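Side-chain contacts in putative mandelate racemase (Bordetella bronchiseptica, PDB 3OZY), which is of unknown function but, as a magnesium-binding enolase superfamily member that binds m-xylarate, probably acts on an acid sugar or related carboxylate: residues Pro71-Glu76 with His86-Gly91; Lys62-Asp67 with Ile104-Gly109. One frame throughout, in Å; residues are numbered along the deposited sequence.

Contact 1 (Pro71-Glu76 with His86-Gly91); sequences PQLIGE and HKVFHG. With MG (magnesium ion), chain D.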
ATOM      1  N   PRO A  71      -1.412 -13.816  14.264  1.00 11.09           N
ATOM      2  CA  PRO A  71      -1.332 -13.659  15.721  1.00 11.34           C
ATOM      3  C   PRO A  71      -2.463 -12.810  16.308  1.00 13.04           C
ATOM      4  O   PRO A  71      -2.792 -12.986  17.480  1.00 14.20           O
ATOM      5  CB  PRO A  71       0.026 -12.984  15.919  1.00 12.04           C
ATOM      6  CG  PRO A  71       0.839 -13.504  14.767  1.00 12.20           C
ATOM      7  CD  PRO A  71      -0.129 -13.515  13.608  1.00 10.96           C
ATOM      8  N   GLN A  72      -3.048 -11.912  15.521  1.00 11.53           N
ATOM      9  CA  GLN A  72      -4.170 -11.107  15.999  1.00 11.65           C
ATOM     10  C   GLN A  72      -5.467 -11.901  16.067  1.00 12.03           C
ATOM     11  O   GLN A  72      -6.443 -11.446  16.664  1.00 13.08           O
ATOM     12  CB  GLN A  72      -4.387  -9.886  15.103  1.00 11.33           C
ATOM     13  CG  GLN A  72      -3.180  -8.974  15.004  1.00 12.27           C
ATOM     14  CD  GLN A  72      -2.786  -8.399  16.349  1.00 15.90           C
ATOM     15  OE1 GLN A  72      -3.635  -7.950  17.126  1.00 17.60           O
ATOM     16  NE2 GLN A  72      -1.493  -8.413  16.636  1.00 15.42           N
ATOM     17  N   LEU A  73      -5.481 -13.076  15.450  1.00 10.42           N
ATOM     18  CA  LEU A  73      -6.687 -13.886  15.372  1.00 11.04           C
ATOM     19  C   LEU A  73      -6.676 -15.083  16.317  1.00 11.28           C
ATOM     20  O   LEU A  73      -7.732 -15.548  16.720  1.00 11.09           O
ATOM     21  CB  LEU A  73      -6.913 -14.387  13.941  1.00  9.92           C
ATOM     22  CG  LEU A  73      -7.852 -13.561  13.055  1.00 13.67           C
ATOM     23  CD1 LEU A  73      -7.480 -12.091  13.058  1.00 15.08           C
ATOM     24  CD2 LEU A  73      -7.882 -14.109  11.630  1.00 14.82           C
ATOM     25  N   ILE A  74      -5.493 -15.600  16.639  1.00 12.32           N
ATOM     26  CA  ILE A  74      -5.428 -16.814  17.449  1.00 12.87           C
ATOM     27  C   ILE A  74      -6.095 -16.587  18.800  1.00 11.02           C
ATOM     28  O   ILE A  74      -5.784 -15.623  19.500  1.00 13.16           O
ATOM     29  CB  ILE A  74      -3.984 -17.283  17.677  1.00 13.82           C
ATOM     30  CG1 ILE A  74      -3.238 -17.397  16.347  1.00 14.40           C
ATOM     31  CG2 ILE A  74      -3.974 -18.619  18.435  1.00 15.54           C
ATOM     32  CD1 ILE A  74      -3.936 -18.263  15.327  1.00 14.98           C
ATOM     33  N   GLY A  75      -7.033 -17.463  19.146  1.00 11.27           N
ATOM     34  CA  GLY A  75      -7.728 -17.373  20.419  1.00 13.21           C
ATOM     35  C   GLY A  75      -9.019 -16.579  20.354  1.00 15.49           C
ATOM     36  O   GLY A  75      -9.786 -16.541  21.317  1.00 15.32           O
ATOM     37  N   GLU A  76      -9.264 -15.935  19.216  1.00 12.60           N
ATOM     38  CA  GLU A  76     -10.454 -15.106  19.053  1.00 11.57           C
ATOM     39  C   GLU A  76     -11.656 -15.893  18.546  1.00 11.44           C
ATOM     40  O   GLU A  76     -11.511 -16.875  17.826  1.00 12.91           O
ATOM     41  CB  GLU A  76     -10.170 -13.953  18.084  1.00 12.13           C
ATOM     42  CG  GLU A  76      -9.200 -12.908  18.618  1.00 12.31           C
ATOM     43  CD  GLU A  76      -9.870 -11.887  19.519  1.00 16.90           C
ATOM     44  OE1 GLU A  76     -11.116 -11.919  19.629  1.00 16.59           O
ATOM     45  OE2 GLU A  76      -9.152 -11.048  20.110  1.00 16.64           O
ATOM     46  N   HIS A  86     -11.223  -4.798  12.050  1.00  7.71           N
ATOM     47  CA  HIS A  86     -10.674  -3.572  12.610  1.00  9.17           C
ATOM     48  C   HIS A  86      -9.509  -3.818  13.554  1.00  8.27           C
ATOM     49  O   HIS A  86      -8.536  -3.057  13.552  1.00  9.54           O
ATOM     50  CB  HIS A  86     -11.805  -2.739  13.209  1.00 11.47           C
ATOM     51  CG  HIS A  86     -12.756  -2.259  12.163  1.00 11.16           C
ATOM     52  ND1 HIS A  86     -12.600  -1.052  11.523  1.00 15.12           N
ATOM     53  CD2 HIS A  86     -13.806  -2.867  11.560  1.00 11.73           C
ATOM     54  CE1 HIS A  86     -13.544  -0.908  10.613  1.00 14.15           C
ATOM     55  NE2 HIS A  86     -14.285  -2.000  10.608  1.00 15.12           N
ATOM     56  N   LYS A  87      -9.565  -4.910  14.307  1.00  8.80           N
ATOM     57  CA  LYS A  87      -8.446  -5.280  15.153  1.00  9.06           C
ATOM     58  C   LYS A  87      -7.186  -5.434  14.295  1.00  8.37           C
ATOM     59  O   LYS A  87      -6.106  -4.951  14.651  1.00  9.53           O
ATOM     60  CB  LYS A  87      -8.746  -6.589  15.890  1.00  9.83           C
ATOM     61  CG  LYS A  87      -7.643  -6.990  16.842  1.00 10.02           C
ATOM     62  CD  LYS A  87      -7.886  -8.335  17.499  1.00 10.97           C
ATOM     63  CE  LYS A  87      -6.797  -8.579  18.541  1.00 12.16           C
ATOM     64  NZ  LYS A  87      -6.774  -9.980  19.044  1.00 13.96           N
ATOM     65  N   VAL A  88      -7.326  -6.100  13.155  1.00  8.79           N
ATOM     66  CA  VAL A  88      -6.186  -6.355  12.278  1.00  9.04           C
ATOM     67  C   VAL A  88      -5.710  -5.090  11.555  1.00  7.31           C
ATOM     68  O   VAL A  88      -4.510  -4.805  11.500  1.00  8.25           O
ATOM     69  CB  VAL A  88      -6.532  -7.466  11.270  1.00  7.94           C
ATOM     70  CG1 VAL A  88      -5.500  -7.543  10.145  1.00  9.19           C
ATOM     71  CG2 VAL A  88      -6.650  -8.808  11.988  1.00  8.86           C
ATOM     72  N   PHE A  89      -6.652  -4.320  11.019  1.00  7.64           N
ATOM     73  CA  PHE A  89      -6.294  -3.118  10.264  1.00  8.29           C
ATOM     74  C   PHE A  89      -5.576  -2.078  11.122  1.00  8.03           C
ATOM     75  O   PHE A  89      -4.511  -1.580  10.759  1.00  8.58           O
ATOM     76  CB  PHE A  89      -7.548  -2.511   9.614  1.00  9.62           C
ATOM     77  CG  PHE A  89      -7.286  -1.261   8.806  1.00  8.80           C
ATOM     78  CD1 PHE A  89      -6.914  -1.343   7.468  1.00  9.89           C
ATOM     79  CD2 PHE A  89      -7.467  -0.006   9.372  1.00  9.20           C
ATOM     80  CE1 PHE A  89      -6.685  -0.194   6.720  1.00  8.86           C
ATOM     81  CE2 PHE A  89      -7.236   1.148   8.633  1.00  9.64           C
ATOM     82  CZ  PHE A  89      -6.852   1.054   7.301  1.00 10.15           C
ATOM     83  N   HIS A  90      -6.173  -1.747  12.264  1.00  7.89           N
ATOM     84  CA  HIS A  90      -5.613  -0.721  13.141  1.00  9.34           C
ATOM     85  C   HIS A  90      -4.453  -1.244  13.979  1.00  9.30           C
ATOM     86  O   HIS A  90      -3.533  -0.491  14.313  1.00 10.07           O
ATOM     87  CB  HIS A  90      -6.697  -0.137  14.052  1.00 10.70           C
ATOM     88  CG  HIS A  90      -7.777   0.565  13.300  1.00 10.65           C
ATOM     89  ND1 HIS A  90      -7.571   1.776  12.675  1.00 13.54           N
ATOM     90  CD2 HIS A  90      -9.060   0.221  13.047  1.00 13.41           C
ATOM     91  CE1 HIS A  90      -8.685   2.151  12.074  1.00 16.85           C
ATOM     92  NE2 HIS A  90      -9.602   1.227  12.285  1.00 16.77           N
ATOM     93  N   GLY A  91      -4.487  -2.530  14.311  1.00  9.28           N
ATOM     94  CA  GLY A  91      -3.446  -3.104  15.144  1.00  9.87           C
ATOM     95  C   GLY A  91      -2.140  -3.312  14.407  1.00  9.94           C
ATOM     96  O   GLY A  91      -1.069  -3.093  14.975  1.00 11.11           O
TER
HETATM   97 MG    MG D 391     -11.811   0.863  12.033  1.00 19.00          MG
HETATM   98  O   HOH W   1      -5.053 -12.845  19.307  1.00 21.13           O
HETATM   99  O   HOH W   2     -12.688   1.132  14.304  1.00 32.41           O
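Q72 and V88 mark the closest backbone approach, 6.4 Å from CA to CA, where the last turn of helix 58-73 meets helix 81-97 in the N-terminal capping domain of the enolase superfamily. The chain then leaves through a type II turn from L73 to E76, where a side chain at G75 would be jammed against I74 O. K87 reaches across to the end of helix 58-73 and the turn that follows it. Its chain is extended, CG anti to the backbone N (chi1 -177°). NZ donates to Q72 O at 2.8 Å. It also forms a salt bridge with E76 OE2 at 2.8 Å, on the anti side of OE2 and 27° out of the carboxylate plane. A long, flexible cation suits holding a main-chain oxygen and an acid together. Q72 crosses the lysine, its OE1 lying 3.5 Å from K87 CE, while L73 CD1 meets V88 CG2 at 3.6 Å, nearly at right angles. On the same helix, H86 ND1 and H90 NE2 bind a magnesium ion away from this interface. Branched aliphatic L73 and V88 suit the buried side, where both meet helix 102-122, and G75 and E76 bond through their backbones to I5 of strand 5-16.

Contact 2 (Lys62-Asp67 with Ile104-Gly109); sequences KRAIED and IAAMSG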
ATOM      1  N   LYS A  62       2.242 -15.192   2.374  1.00  8.59           N
ATOM      2  CA  LYS A  62       2.251 -16.220   3.408  1.00  9.23           C
ATOM      3  C   LYS A  62       2.710 -15.657   4.749  1.00  8.08           C
ATOM      4  O   LYS A  62       2.094 -15.915   5.790  1.00  8.69           O
ATOM      5  CB  LYS A  62       3.136 -17.394   2.986  1.00  8.69           C
ATOM      6  CG  LYS A  62       3.214 -18.517   4.012  1.00  8.78           C
ATOM      7  CD  LYS A  62       4.093 -19.647   3.471  1.00 12.03           C
ATOM      8  CE  LYS A  62       4.175 -20.835   4.422  1.00 13.86           C
ATOM      9  NZ  LYS A  62       2.892 -21.584   4.532  1.00 13.35           N
ATOM     10  N   ARG A  63       3.793 -14.894   4.720  1.00  7.97           N
ATOM     11  CA  ARG A  63       4.317 -14.270   5.931  1.00  7.42           C
ATOM     12  C   ARG A  63       3.310 -13.290   6.530  1.00  9.19           C
ATOM     13  O   ARG A  63       3.061 -13.302   7.737  1.00  9.42           O
ATOM     14  CB  ARG A  63       5.634 -13.554   5.628  1.00  8.56           C
ATOM     15  CG  ARG A  63       6.234 -12.785   6.793  1.00  7.34           C
ATOM     16  CD  ARG A  63       6.746 -13.691   7.909  1.00  8.62           C
ATOM     17  NE  ARG A  63       7.110 -12.851   9.047  1.00  9.03           N
ATOM     18  CZ  ARG A  63       7.554 -13.298  10.220  1.00 10.36           C
ATOM     19  NH1 ARG A  63       7.712 -14.598  10.434  1.00 11.51           N
ATOM     20  NH2 ARG A  63       7.835 -12.429  11.181  1.00 10.58           N
ATOM     21  N   ALA A  64       2.731 -12.428   5.699  1.00  7.78           N
ATOM     22  CA  ALA A  64       1.761 -11.465   6.207  1.00  8.96           C
ATOM     23  C   ALA A  64       0.569 -12.163   6.848  1.00  8.91           C
ATOM     24  O   ALA A  64       0.081 -11.748   7.897  1.00  9.63           O
ATOM     25  CB  ALA A  64       1.295 -10.551   5.089  1.00  9.11           C
ATOM     26  N   ILE A  65       0.088 -13.223   6.212  1.00  8.28           N
ATOM     27  CA  ILE A  65      -1.091 -13.919   6.696  1.00  8.50           C
ATOM     28  C   ILE A  65      -0.807 -14.717   7.976  1.00 10.01           C
ATOM     29  O   ILE A  65      -1.528 -14.589   8.970  1.00  9.32           O
ATOM     30  CB  ILE A  65      -1.686 -14.812   5.593  1.00  8.68           C
ATOM     31  CG1 ILE A  65      -2.278 -13.926   4.489  1.00  8.94           C
ATOM     32  CG2 ILE A  65      -2.750 -15.751   6.175  1.00  9.77           C
ATOM     33  CD1 ILE A  65      -2.598 -14.669   3.193  1.00  9.73           C
ATOM     34  N   GLU A  66       0.252 -15.515   7.964  1.00 10.51           N
ATOM     35  CA  GLU A  66       0.529 -16.385   9.106  1.00  9.84           C
ATOM     36  C   GLU A  66       1.132 -15.659  10.311  1.00 10.28           C
ATOM     37  O   GLU A  66       0.826 -15.997  11.461  1.00 10.83           O
ATOM     38  CB  GLU A  66       1.445 -17.544   8.680  1.00  8.93           C
ATOM     39  CG  GLU A  66       0.788 -18.471   7.667  1.00 10.05           C
ATOM     40  CD  GLU A  66       1.627 -19.681   7.290  1.00 13.55           C
ATOM     41  OE1 GLU A  66       2.802 -19.766   7.709  1.00 14.21           O
ATOM     42  OE2 GLU A  66       1.097 -20.547   6.564  1.00 11.17           O
ATOM     43  N   ASP A  67       1.958 -14.652  10.057  1.00  9.41           N
ATOM     44  CA  ASP A  67       2.826 -14.111  11.106  1.00 10.34           C
ATOM     45  C   ASP A  67       2.588 -12.641  11.452  1.00 11.13           C
ATOM     46  O   ASP A  67       3.129 -12.142  12.446  1.00 11.38           O
ATOM     47  CB  ASP A  67       4.291 -14.331  10.717  1.00 11.26           C
ATOM     48  CG  ASP A  67       4.610 -15.789  10.483  1.00 14.91           C
ATOM     49  OD1 ASP A  67       4.447 -16.593  11.425  1.00 20.58           O
ATOM     50  OD2 ASP A  67       5.007 -16.136   9.354  1.00 15.50           O
ATOM     51  N   ILE A 104      -3.361  -5.362   2.694  1.00  7.25           N
ATOM     52  CA  ILE A 104      -4.815  -5.288   2.563  1.00  7.26           C
ATOM     53  C   ILE A 104      -5.353  -6.498   1.781  1.00  6.78           C
ATOM     54  O   ILE A 104      -6.394  -7.053   2.137  1.00  6.95           O
ATOM     55  CB  ILE A 104      -5.259  -3.953   1.906  1.00  6.89           C
ATOM     56  CG1 ILE A 104      -4.718  -2.742   2.695  1.00  7.22           C
ATOM     57  CG2 ILE A 104      -6.780  -3.904   1.764  1.00  7.27           C
ATOM     58  CD1 ILE A 104      -5.366  -2.547   4.082  1.00  8.77           C
ATOM     59  N   ALA A 105      -4.631  -6.913   0.738  1.00  6.61           N
ATOM     60  CA  ALA A 105      -4.993  -8.139   0.031  1.00  6.72           C
ATOM     61  C   ALA A 105      -4.911  -9.342   0.978  1.00  5.94           C
ATOM     62  O   ALA A 105      -5.819 -10.167   1.025  1.00  6.59           O
ATOM     63  CB  ALA A 105      -4.106  -8.340  -1.201  1.00  7.20           C
ATOM     64  N   ALA A 106      -3.837  -9.420   1.756  1.00  6.70           N
ATOM     65  CA  ALA A 106      -3.703 -10.480   2.760  1.00  8.89           C
ATOM     66  C   ALA A 106      -4.899 -10.515   3.725  1.00  7.45           C
ATOM     67  O   ALA A 106      -5.476 -11.577   3.982  1.00  8.86           O
ATOM     68  CB  ALA A 106      -2.377 -10.328   3.529  1.00  8.70           C
ATOM     69  N   MET A 107      -5.285  -9.348   4.236  1.00  7.12           N
ATOM     70  CA  MET A 107      -6.454  -9.242   5.117  1.00  8.93           C
ATOM     71  C   MET A 107      -7.694  -9.764   4.422  1.00  7.47           C
ATOM     72  O   MET A 107      -8.588 -10.345   5.048  1.00  8.02           O
ATOM     73  CB  MET A 107      -6.750  -7.780   5.479  1.00 10.86           C
ATOM     74  CG  MET A 107      -5.876  -7.162   6.525  1.00 10.83           C
ATOM     75  SD  MET A 107      -6.554  -5.554   6.980  1.00 10.65           S
ATOM     76  CE  MET A 107      -8.077  -6.024   7.812  1.00 10.63           C
ATOM     77  N   SER A 108      -7.779  -9.478   3.126  1.00  7.02           N
ATOM     78  CA  SER A 108      -8.937  -9.862   2.336  1.00  7.00           C
ATOM     79  C   SER A 108      -9.105 -11.371   2.272  1.00  6.85           C
ATOM     80  O   SER A 108     -10.214 -11.882   2.387  1.00  7.62           O
ATOM     81  CB  SER A 108      -8.813  -9.325   0.912  1.00  7.92           C
ATOM     82  OG  SER A 108      -8.669  -7.916   0.889  1.00  7.29           O
ATOM     83  N   GLY A 109      -7.995 -12.075   2.076  1.00  6.92           N
ATOM     84  CA  GLY A 109      -8.009 -13.531   2.029  1.00  7.44           C
ATOM     85  C   GLY A 109      -8.481 -14.127   3.347  1.00  6.96           C
ATOM     86  O   GLY A 109      -9.276 -15.074   3.376  1.00  7.37           O
TER
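A106 CB projects from helix 102-122 against the flank of helix 58-73, a helix-to-helix contact within the N-terminal capping domain of the enolase superfamily. Its methyl meets two consecutive residues of the other helix: I65 CG1 at 3.7 Å and A64 CB at 4.0 Å. The two alanines point toward one another, methyl to methyl, whereas the CB of I65 leaves its helix more tangentially and its CG1 comes in against the methyl. What brings it in is chi1 of -69°, which sets CG1 beside the backbone N and opposite the carbonyl carbon. Small side chains suit a site where I65 and A106 have CA atoms 5.8 Å apart, and G109, three residues on from A106, has no side chain to add bulk near I65 CD1. The beta-branched I65 also covers V8 and A10 of strand 5-16, so it wedges between sheet and helix. On the side of helix 58-73 turned from helix 102-122, K62 NZ forms a salt bridge with E66 OE2 from above the carboxylate plane, and both atoms also bond to the backbone of A10. R63 pairs with D67 and with D57 of the second subunit. Within helix 102-122, the hydroxyl of S108 folds back, OG donating to I104 O at 2.7 Å, from the face of that carbonyl opposite to the one S108 N uses.

Helix 58-73 serves both contacts, its frayed C-terminal end in contact 1 and its middle in contact 2, with centres 12 Å apart. Contact 2 is wholly buried and purely apolar across its interface, as suits two helices held close by small residues. Contact 1 lies farther out, about 25 Å from the chain centre against 17 Å, and mixes a buried leucine-valine pair with a partly exposed lysine bridge. Helices 81-97 and 102-122, consecutive in the chain, join the two: V88 CG1 packs on M107 CG, and F89 CE1 on I104 CD1. The three helices pack on one another, with charge added to apolar contact toward the outside in contact 1 and only apolar carbons meeting in contact 2.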